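Local coordinates for carbohydrate oxidase (PDB 3RJA), which oxidises the C1 hydroxyl of mono-, oligo- and polysaccharides to the lactone with its FAD cofactor, reducing molecular oxygen to hydrogen peroxide, at residues Lys363-Gln366 / Val367-Val370; Gln396-Glu400 / Thr401-Phe405; Phe305-Val308 / Asp309-Thr312; Trp220-Lys223 / Thr224-Leu227. One frame throughout, in Å; residues are numbered along the deposited sequence.

Contact 1 of 4, residues Lys363-Gln366 / Val367-Val370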
loop_
_atom_site.group_PDB
_atom_site.type_symbol
_atom_site.label_atom_id
_atom_site.label_comp_id
_atom_site.label_asym_id
_atom_site.label_seq_id
_atom_site.Cartn_x
_atom_site.Cartn_y
_atom_site.Cartn_z
ATOM N N LYS A 363 7.243 -18.990 -7.478
ATOM C CA LYS A 363 6.406 -20.073 -8.005
ATOM C C LYS A 363 5.083 -20.283 -7.236
ATOM O O LYS A 363 4.014 -20.415 -7.850
ATOM C CB LYS A 363 7.205 -21.386 -8.044
ATOM C CG LYS A 363 6.554 -22.471 -8.873
ATOM C CD LYS A 363 6.491 -23.790 -8.122
ATOM C CE LYS A 363 7.514 -24.785 -8.621
ATOM N NZ LYS A 363 7.163 -26.158 -8.154
ATOM N N ASN A 364 5.148 -20.345 -5.910
ATOM C CA ASN A 364 3.940 -20.652 -5.134
ATOM C C ASN A 364 3.248 -19.423 -4.521
ATOM O O ASN A 364 2.340 -19.545 -3.668
ATOM C CB ASN A 364 4.255 -21.734 -4.093
ATOM C CG ASN A 364 4.882 -22.978 -4.736
ATOM O OD1 ASN A 364 4.266 -23.598 -5.582
ATOM N ND2 ASN A 364 6.121 -23.295 -4.374
ATOM N N SER A 365 3.660 -18.232 -4.958
ATOM C CA SER A 365 3.047 -17.022 -4.436
ATOM C C SER A 365 1.671 -16.843 -5.058
ATOM O O SER A 365 1.531 -16.783 -6.295
ATOM C CB SER A 365 3.911 -15.786 -4.673
ATOM O OG SER A 365 3.188 -14.610 -4.300
ATOM N N GLN A 366 0.651 -16.740 -4.211
ATOM C CA GLN A 366 -0.701 -16.457 -4.703
ATOM C C GLN A 366 -0.822 -15.101 -5.472
ATOM O O GLN A 366 -1.669 -14.940 -6.356
ATOM C CB GLN A 366 -1.684 -16.532 -3.526
ATOM C CG GLN A 366 -3.129 -16.722 -3.893
ATOM C CD GLN A 366 -3.456 -17.948 -4.756
ATOM O OE1 GLN A 366 -4.417 -17.890 -5.494
ATOM N NE2 GLN A 366 -2.691 -19.036 -4.667
ATOM N N VAL A 367 0.034 -14.139 -5.150
ATOM C CA VAL A 367 0.009 -12.850 -5.844
ATOM C C VAL A 367 0.206 -13.034 -7.368
ATOM O O VAL A 367 -0.412 -12.319 -8.179
ATOM C CB VAL A 367 1.133 -11.881 -5.322
ATOM C CG1 VAL A 367 1.245 -10.622 -6.237
ATOM C CG2 VAL A 367 0.895 -11.515 -3.863
ATOM N N THR A 368 1.033 -14.023 -7.725
ATOM C CA THR A 368 1.439 -14.316 -9.124
ATOM C C THR A 368 0.432 -15.153 -9.900
ATOM O O THR A 368 0.614 -15.369 -11.088
ATOM C CB THR A 368 2.776 -15.110 -9.182
ATOM O OG1 THR A 368 2.576 -16.471 -8.721
ATOM C CG2 THR A 368 3.815 -14.463 -8.356
ATOM N N LYS A 369 -0.597 -15.669 -9.232
ATOM C CA LYS A 369 -1.660 -16.393 -9.925
ATOM C C LYS A 369 -2.609 -15.467 -10.710
ATOM O O LYS A 369 -3.430 -15.943 -11.483
ATOM C CB LYS A 369 -2.443 -17.289 -8.960
ATOM C CG LYS A 369 -1.562 -18.246 -8.095
ATOM C CD LYS A 369 -0.694 -19.163 -8.958
ATOM C CE LYS A 369 0.147 -20.098 -8.120
ATOM N NZ LYS A 369 1.137 -20.730 -8.991
ATOM N N VAL A 370 -2.512 -14.150 -10.498
ATOM C CA VAL A 370 -3.146 -13.194 -11.385
ATOM C C VAL A 370 -2.055 -12.686 -12.329
ATOM O O VAL A 370 -0.915 -12.460 -11.904
ATOM C CB VAL A 370 -3.811 -12.051 -10.595
ATOM C CG1 VAL A 370 -4.493 -11.038 -11.523
ATOM C CG2 VAL A 370 -4.834 -12.614 -9.584
HETATM O O HOH W 1 1.835 -23.000 -7.250
#

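Contact 2 of 4, residues Gln396-Glu400 / Thr401-Phe405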
loop_
_atom_site.group_PDB
_atom_site.type_symbol
_atom_site.label_atom_id
_atom_site.label_comp_id
_atom_site.label_asym_id
_atom_site.label_seq_id
_atom_site.Cartn_x
_atom_site.Cartn_y
_atom_site.Cartn_z
ATOM N N GLN A 396 11.908 17.710 13.985
ATOM C CA GLN A 396 13.018 18.077 13.096
ATOM C C GLN A 396 12.510 18.331 11.695
ATOM O O GLN A 396 11.486 17.779 11.282
ATOM C CB GLN A 396 14.061 16.949 12.979
ATOM C CG GLN A 396 14.750 16.523 14.255
ATOM C CD GLN A 396 15.688 15.328 14.062
ATOM O OE1 GLN A 396 15.256 14.210 13.712
ATOM N NE2 GLN A 396 16.972 15.550 14.318
ATOM N N THR A 397 13.255 19.134 10.956
ATOM C CA THR A 397 13.021 19.361 9.542
ATOM C C THR A 397 13.712 18.271 8.769
ATOM O O THR A 397 14.870 17.981 9.038
ATOM C CB THR A 397 13.601 20.730 9.119
ATOM O OG1 THR A 397 12.933 21.743 9.869
ATOM C CG2 THR A 397 13.377 21.018 7.636
ATOM N N TYR A 398 13.014 17.657 7.804
ATOM C CA TYR A 398 13.693 16.736 6.915
ATOM C C TYR A 398 14.667 17.544 6.061
ATOM O O TYR A 398 14.229 18.400 5.308
ATOM C CB TYR A 398 12.705 15.984 6.014
ATOM C CG TYR A 398 13.386 14.885 5.239
ATOM C CD1 TYR A 398 14.023 15.144 4.034
ATOM C CD2 TYR A 398 13.406 13.567 5.734
ATOM C CE1 TYR A 398 14.656 14.118 3.334
ATOM C CE2 TYR A 398 14.037 12.550 5.041
ATOM C CZ TYR A 398 14.669 12.827 3.854
ATOM O OH TYR A 398 15.325 11.807 3.181
ATOM N N PRO A 399 15.988 17.257 6.154
ATOM C CA PRO A 399 16.969 18.032 5.390
ATOM C C PRO A 399 16.923 17.838 3.884
ATOM O O PRO A 399 16.811 16.715 3.389
ATOM C CB PRO A 399 18.329 17.562 5.966
ATOM C CG PRO A 399 18.013 17.049 7.316
ATOM C CD PRO A 399 16.660 16.381 7.135
ATOM N N GLU A 400 17.053 18.950 3.166
ATOM C CA GLU A 400 17.083 18.953 1.706
ATOM C C GLU A 400 18.172 18.041 1.127
ATOM O O GLU A 400 18.025 17.504 0.033
ATOM C CB GLU A 400 17.201 20.409 1.173
ATOM C CG GLU A 400 18.639 20.981 0.903
ATOM C CD GLU A 400 19.231 21.916 1.978
ATOM O OE1 GLU A 400 18.766 21.965 3.146
ATOM O OE2 GLU A 400 20.212 22.608 1.624
ATOM N N THR A 401 19.260 17.848 1.867
ATOM C CA THR A 401 20.343 16.959 1.393
ATOM C C THR A 401 20.102 15.461 1.646
ATOM O O THR A 401 20.708 14.615 0.970
ATOM C CB THR A 401 21.718 17.368 1.956
ATOM O OG1 THR A 401 21.624 17.629 3.374
ATOM C CG2 THR A 401 22.216 18.616 1.227
ATOM N N SER A 402 19.189 15.137 2.569
ATOM C CA SER A 402 18.925 13.722 2.945
ATOM C C SER A 402 18.346 12.829 1.820
ATOM O O SER A 402 18.555 11.601 1.817
ATOM C CB SER A 402 18.089 13.648 4.224
ATOM O OG SER A 402 18.823 14.239 5.293
ATOM N N PHE A 403 17.656 13.433 0.853
ATOM C CA PHE A 403 17.009 12.663 -0.226
ATOM C C PHE A 403 18.019 11.769 -0.954
ATOM O O PHE A 403 17.704 10.644 -1.343
ATOM C CB PHE A 403 16.319 13.568 -1.255
ATOM C CG PHE A 403 15.184 14.393 -0.685
ATOM C CD1 PHE A 403 14.010 13.792 -0.287
ATOM C CD2 PHE A 403 15.318 15.772 -0.542
ATOM C CE1 PHE A 403 12.983 14.529 0.254
ATOM C CE2 PHE A 403 14.273 16.551 -0.011
ATOM C CZ PHE A 403 13.096 15.920 0.402
ATOM N N LYS A 404 19.241 12.268 -1.103
ATOM C CA LYS A 404 20.258 11.540 -1.863
ATOM C C LYS A 404 20.574 10.150 -1.253
ATOM O O LYS A 404 20.995 9.263 -1.972
ATOM C CB LYS A 404 21.513 12.398 -2.102
ATOM C CG LYS A 404 22.330 12.720 -0.875
ATOM C CD LYS A 404 23.518 13.650 -1.228
ATOM C CE LYS A 404 24.719 13.441 -0.279
ATOM N NZ LYS A 404 24.410 13.719 1.167
ATOM N N PHE A 405 20.329 9.981 0.050
ATOM C CA PHE A 405 20.510 8.699 0.730
ATOM C C PHE A 405 19.637 7.602 0.079
ATOM O O PHE A 405 20.188 6.641 -0.506
ATOM C CB PHE A 405 20.242 8.831 2.249
ATOM C CG PHE A 405 20.153 7.504 2.980
ATOM C CD1 PHE A 405 21.091 6.486 2.751
ATOM C CD2 PHE A 405 19.148 7.284 3.921
ATOM C CE1 PHE A 405 20.974 5.232 3.415
ATOM C CE2 PHE A 405 19.056 6.075 4.584
ATOM C CZ PHE A 405 19.966 5.041 4.330
HETATM O O HOH W 2 19.113 15.500 -1.424
#

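Contact 3 of 4, residues Phe305-Val308 / Asp309-Thr312. With ZN (zinc ion), chain E; ZN (zinc ion), chain D.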
loop_
_atom_site.group_PDB
_atom_site.type_symbol
_atom_site.label_atom_id
_atom_site.label_comp_id
_atom_site.label_asym_id
_atom_site.label_seq_id
_atom_site.Cartn_x
_atom_site.Cartn_y
_atom_site.Cartn_z
ATOM N N PHE A 305 1.212 -1.604 17.424
ATOM C CA PHE A 305 0.392 -0.829 18.379
ATOM C C PHE A 305 -0.220 -1.757 19.401
ATOM O O PHE A 305 -0.231 -2.985 19.215
ATOM C CB PHE A 305 -0.727 -0.050 17.658
ATOM C CG PHE A 305 -0.221 1.082 16.861
ATOM C CD1 PHE A 305 -0.022 2.330 17.461
ATOM C CD2 PHE A 305 0.133 0.903 15.524
ATOM C CE1 PHE A 305 0.491 3.387 16.734
ATOM C CE2 PHE A 305 0.655 1.964 14.770
ATOM C CZ PHE A 305 0.842 3.209 15.375
ATOM N N ASP A 306 -0.723 -1.178 20.493
ATOM C CA ASP A 306 -1.307 -2.001 21.527
ATOM C C ASP A 306 -2.781 -2.329 21.213
ATOM O O ASP A 306 -3.417 -3.024 21.968
ATOM C CB ASP A 306 -1.106 -1.390 22.931
ATOM C CG ASP A 306 -2.007 -0.192 23.197
ATOM O OD1 ASP A 306 -2.702 0.293 22.279
ATOM O OD2 ASP A 306 -2.026 0.267 24.355
ATOM N N HIS A 307 -3.309 -1.816 20.106
ATOM C CA HIS A 307 -4.628 -2.252 19.615
ATOM C C HIS A 307 -4.672 -2.063 18.095
ATOM O O HIS A 307 -3.825 -1.351 17.522
ATOM C CB HIS A 307 -5.766 -1.470 20.298
ATOM C CG HIS A 307 -5.899 -0.056 19.813
ATOM N ND1 HIS A 307 -5.109 0.974 20.274
ATOM C CD2 HIS A 307 -6.728 0.498 18.900
ATOM C CE1 HIS A 307 -5.449 2.098 19.676
ATOM N NE2 HIS A 307 -6.431 1.835 18.838
ATOM N N VAL A 308 -5.645 -2.700 17.448
ATOM C CA VAL A 308 -5.793 -2.599 15.993
ATOM C C VAL A 308 -7.042 -1.919 15.497
ATOM O O VAL A 308 -7.063 -1.462 14.346
ATOM C CB VAL A 308 -5.658 -3.962 15.277
ATOM C CG1 VAL A 308 -4.287 -4.608 15.620
ATOM C CG2 VAL A 308 -6.788 -4.872 15.606
ATOM N N ASP A 309 -8.087 -1.845 16.326
ATOM C CA ASP A 309 -9.335 -1.242 15.847
ATOM C C ASP A 309 -9.234 0.289 15.811
ATOM O O ASP A 309 -9.700 0.977 16.725
ATOM C CB ASP A 309 -10.539 -1.728 16.664
ATOM C CG ASP A 309 -11.882 -1.332 16.044
ATOM O OD1 ASP A 309 -11.945 -0.853 14.895
ATOM O OD2 ASP A 309 -12.906 -1.497 16.716
ATOM N N PHE A 310 -8.614 0.809 14.745
ATOM C CA PHE A 310 -8.451 2.247 14.560
ATOM C C PHE A 310 -9.621 2.865 13.822
ATOM O O PHE A 310 -9.988 2.418 12.717
ATOM C CB PHE A 310 -7.146 2.555 13.813
ATOM C CG PHE A 310 -5.935 2.642 14.705
ATOM C CD1 PHE A 310 -5.410 1.510 15.302
ATOM C CD2 PHE A 310 -5.319 3.866 14.943
ATOM C CE1 PHE A 310 -4.271 1.598 16.133
ATOM C CE2 PHE A 310 -4.181 3.958 15.767
ATOM C CZ PHE A 310 -3.656 2.809 16.346
ATOM N N ILE A 311 -10.215 3.878 14.438
ATOM C CA ILE A 311 -11.233 4.712 13.778
ATOM C C ILE A 311 -10.794 6.194 13.759
ATOM O O ILE A 311 -11.572 7.080 13.415
ATOM C CB ILE A 311 -12.618 4.559 14.454
ATOM C CG1 ILE A 311 -12.544 4.929 15.946
ATOM C CG2 ILE A 311 -13.162 3.110 14.262
ATOM C CD1 ILE A 311 -13.952 5.139 16.612
ATOM N N THR A 312 -9.540 6.419 14.147
ATOM C CA THR A 312 -8.840 7.703 14.143
ATOM C C THR A 312 -7.483 7.485 13.443
ATOM O O THR A 312 -7.080 6.340 13.259
ATOM C CB THR A 312 -8.498 8.153 15.588
ATOM O OG1 THR A 312 -7.897 7.053 16.276
ATOM C CG2 THR A 312 -9.736 8.590 16.333
HETATM ZN ZN ZN E . -4.491 1.152 22.332
HETATM ZN ZN ZN D . -14.000 -0.685 14.906
HETATM O O HOH W 3 -15.166 -2.438 15.419
HETATM O O HOH W 4 -14.578 0.937 16.082
#

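Contact 4 of 4, residues Trp220-Lys223 / Thr224-Leu227. With NAG (2-acetamido-2-deoxy-beta-D-glucopyranose), chain C.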
loop_
_atom_site.group_PDB
_atom_site.type_symbol
_atom_site.label_atom_id
_atom_site.label_comp_id
_atom_site.label_asym_id
_atom_site.label_seq_id
_atom_site.Cartn_x
_atom_site.Cartn_y
_atom_site.Cartn_z
ATOM N N TRP A 220 24.225 -11.211 9.324
ATOM C CA TRP A 220 25.102 -10.875 8.201
ATOM C C TRP A 220 26.006 -9.695 8.611
ATOM O O TRP A 220 25.574 -8.534 8.584
ATOM C CB TRP A 220 24.286 -10.535 6.937
ATOM C CG TRP A 220 23.376 -11.631 6.460
ATOM C CD1 TRP A 220 23.465 -12.961 6.760
ATOM C CD2 TRP A 220 22.230 -11.489 5.612
ATOM N NE1 TRP A 220 22.456 -13.663 6.148
ATOM C CE2 TRP A 220 21.686 -12.786 5.424
ATOM C CE3 TRP A 220 21.622 -10.396 4.969
ATOM C CZ2 TRP A 220 20.556 -13.019 4.623
ATOM C CZ3 TRP A 220 20.506 -10.624 4.179
ATOM C CH2 TRP A 220 19.974 -11.930 4.020
ATOM N N LYS A 221 27.236 -10.004 9.013
ATOM C CA LYS A 221 28.169 -9.007 9.548
ATOM C C LYS A 221 29.008 -8.356 8.469
ATOM O O LYS A 221 29.704 -7.387 8.744
ATOM C CB LYS A 221 29.112 -9.636 10.597
ATOM C CG LYS A 221 28.423 -10.353 11.780
ATOM C CD LYS A 221 27.349 -9.468 12.404
ATOM C CE LYS A 221 26.875 -10.013 13.734
ATOM N NZ LYS A 221 25.610 -9.328 14.116
ATOM N N ASN A 222 28.956 -8.874 7.242
ATOM C CA ASN A 222 29.725 -8.272 6.156
ATOM C C ASN A 222 29.110 -8.478 4.781
ATOM O O ASN A 222 28.154 -9.246 4.627
ATOM C CB ASN A 222 31.178 -8.765 6.173
ATOM C CG ASN A 222 31.291 -10.280 6.028
ATOM O OD1 ASN A 222 30.611 -10.900 5.195
ATOM N ND2 ASN A 222 32.166 -10.883 6.834
ATOM N N LYS A 223 29.666 -7.782 3.795
ATOM C CA LYS A 223 29.173 -7.825 2.429
ATOM C C LYS A 223 29.007 -9.246 1.913
ATOM O O LYS A 223 27.967 -9.572 1.310
ATOM C CB LYS A 223 30.087 -7.020 1.488
ATOM C CG LYS A 223 29.940 -5.496 1.627
ATOM C CD LYS A 223 31.074 -4.824 0.863
ATOM C CE LYS A 223 31.208 -3.358 1.145
ATOM N NZ LYS A 223 31.712 -2.666 -0.063
ATOM N N THR A 224 30.022 -10.086 2.151
ATOM C CA THR A 224 30.021 -11.445 1.602
ATOM C C THR A 224 28.865 -12.286 2.105
ATOM O O THR A 224 28.165 -12.880 1.278
ATOM C CB THR A 224 31.402 -12.157 1.721
ATOM O OG1 THR A 224 32.324 -11.467 0.879
ATOM C CG2 THR A 224 31.332 -13.607 1.229
ATOM N N SER A 225 28.646 -12.290 3.427
ATOM C CA SER A 225 27.521 -12.995 4.039
ATOM C C SER A 225 26.171 -12.469 3.529
ATOM O O SER A 225 25.253 -13.262 3.216
ATOM C CB SER A 225 27.588 -12.885 5.570
ATOM O OG SER A 225 28.830 -13.360 6.076
ATOM N N ALA A 226 26.045 -11.138 3.435
ATOM C CA ALA A 226 24.802 -10.525 2.957
ATOM C C ALA A 226 24.501 -10.892 1.497
ATOM O O ALA A 226 23.345 -11.142 1.136
ATOM C CB ALA A 226 24.860 -9.006 3.119
ATOM N N LEU A 227 25.546 -10.921 0.674
ATOM C CA LEU A 227 25.451 -11.273 -0.741
ATOM C C LEU A 227 24.980 -12.728 -0.898
ATOM O O LEU A 227 24.054 -13.014 -1.675
ATOM C CB LEU A 227 26.836 -11.104 -1.351
ATOM C CG LEU A 227 27.181 -10.516 -2.719
ATOM C CD1 LEU A 227 26.312 -9.349 -3.114
ATOM C CD2 LEU A 227 28.680 -10.123 -2.714
HETATM C C1 NAG C . 32.404 -12.301 6.784
HETATM C C2 NAG C . 33.910 -12.499 6.695
HETATM C C3 NAG C . 34.174 -13.952 6.372
HETATM C C4 NAG C . 33.523 -14.817 7.437
HETATM C C5 NAG C . 32.080 -14.400 7.758
HETATM C C6 NAG C . 31.663 -15.027 9.075
HETATM C C7 NAG C . 34.805 -12.019 4.474
HETATM C C8 NAG C . 35.468 -11.011 3.579
HETATM N N2 NAG C . 34.538 -11.627 5.717
HETATM O O3 NAG C . 35.560 -14.216 6.334
HETATM O O4 NAG C . 33.566 -16.140 6.953
HETATM O O5 NAG C . 31.938 -12.999 7.908
HETATM O O6 NAG C . 32.821 -15.560 9.669
HETATM O O7 NAG C . 34.533 -13.141 4.055
#

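Contact 1 of 4, residues Lys363-Gln366 / Val367-Val370
T368 folds its hydroxyl back onto the backbone of S365, three residues earlier, and this short bond braces the turn from within. With chi1 at 71° OG1 sits between its own backbone N and carbonyl carbon, from where it reaches S365 O at 2.7 Å, in the carbonyl plane. The same oxygen also takes the amide of T368, N to O 3.1 Å, arriving from well above that plane, so one residue grips S365 O twice. The methyl CG2 of T368 meanwhile rests on S365 CB at 3.9 Å.

S365 answers with its own hydroxyl. OG is anti to the backbone N (chi1 173°) and accepts the amide of V367, though its other bond, to the carbonyl of H360, ties it to the preceding chain.

K369 reaches furthest back. After a bend at chi2 (-58°) its chain runs straight out to the ammonium, and NZ meets K363 O at 3.1 Å, almost head-on to the carbonyl. A water 2.9 Å from NZ donates to OD1 of N364, giving the ammonium a second partner. The side chain of Q366 crosses that of K369 at about a right angle, its amide NE2 3.7 Å from K369 CG.

K369 N to Q366 O, with T368 N to S365 O, makes the i+3 bonds of a short 3-10 turn, which S365 leads into with the ST-turn bond from its OG to V367 N. The turn lies in the loop between the neighbouring sheet strands 352-359 and 384-392, where S365 and V367 pack on helix 150-153 and R380 binds V367 O.

Contact 2 of 4, residues Gln396-Glu400 / Thr401-Phe405
P399 O accepts the amide of S402 at 3.0 Å, a backbone bond in the turn that leads into the helix. S402 also lays its side chain against the proline: OG lies 3.4 Å from P399 CB and close to CG and CD, while its hydrogen bond goes to the hydroxyl of Y392.

S402 CB touches the Y398 ring near its CZ and OH, each 3.5 Å from that carbon. An extended chi1 (-172°) swings the tyrosine ring toward the helix, and OH is held by D390. It meets F403 obliquely, planes 42° apart: Y398 CE1 sits over one face of the phenylalanine, nearer its rim than its centre, 3.5 Å from F403 CE1. The edge of F403 is turned to E400 O, which lies 3.3 Å from CD2. A water 2.7 Å from this same oxygen donates to it.

The contact leads from the loop after strand 384-392 into helix 403-414. Y398 and P399 pack back on Y392 of that strand, F403 meets Y320 of strand 318-326 edge-to-face, and F405 does the same with W353 of strand 352-359.

Contact 3 of 4, residues Phe305-Val308 / Asp309-Thr312
D309 and F310 fold back on the residues just before them, beginning with an inverse gamma turn centred on D309. F310 N closes it on V308 O at 2.8 Å, a weak, bent bond. The D309 side chain is stretched out, CG trans to N (chi1 -169°), and its carboxylate grips a zinc ion with both oxygens, OD1 at 2.1 Å and OD2 at 2.3 Å. Two waters and H114 also bind this metal.

Next comes F310, whose ring lies face to face with the imidazole of H307 in an offset stack, planes only 7° apart; NE2 of H307 is 3.5 Å from F310 CE1. The ring's rim serves other groups. CZ points at the face of F305 in a T-shaped pair, 3.8 Å from F305 CD1, while CE1 comes within 3.3 Å of H307 O near the ring plane. Stacking uses a face of the imidazole, while H307 ND1, on its rim, binds a second zinc at 2.2 Å, joined by D306 OD1. I311 then carries the chain onward, its carbonyl bonded to R24.

Three rings thus form an aromatic cluster in a loop before strand 318-326, with two zinc sites beside it: one with a bidentate D309 and H114, the other with D306 and H307 from adjacent positions.

Contact 4 of 4, residues Trp220-Lys223 / Thr224-Leu227
N222 carries a sugar and caps a helix with one and the same amide: ND2 is bonded to C1 of N-acetylglucosamine at 1.4 Å, while OD1 accepts the amide of S225. It is an N-cap made by an N-glycosylated asparagine, and N222, K223 and T224 spell the Asn-X-Thr sequon at the start of helix 223-239. The capping bond is nearly straight, S225 N to N222 OD1 3.0 Å at 176°. A chi1 of 59° places CG between the backbone N and carbonyl carbon, turning OD1 inward over the first helical turn and ND2, with its glycan, outward.

Regular helix bonds follow, A226 N to N222 O at 3.1 Å and L227 N to K223 O at 2.8 Å. K223 NZ forms salt bridges with D339 and D343 on helix 332-345, and A226 packs on V338 and F342 of that same helix.

W220 packs against the first turn of the helix. Its chi1 of -59° sets CG beside its own backbone N, and the indole lays one face against A226 CA and S225 O; P257 and P282 also touch the indole. The six-membered ring comes nearest the alanine side chain, W220 CE3 to A226 CB 4.0 Å.

All four contacts are local folds of the chain, each part buried and part surface. Contact 4 lies farthest out, about 30 Å from the chain's centre to its own; contacts 1 and 3 lie at about 18 Å and contact 2 at about 23 Å. Contacts 1 and 2 flank one strand, 384-392, the first in the loop before it and the second in the loop after it, yet their centres are 37 Å apart. Contacts 2 and 4 both start a helix, by a backbone turn and aromatic packing in one, by a glycosylated cap in the other. Contact 1 relies on hydrogen bonds, whereas contact 3 combines stacked rings with zinc and places the F305 side chain about 6 Å from the bound FAD.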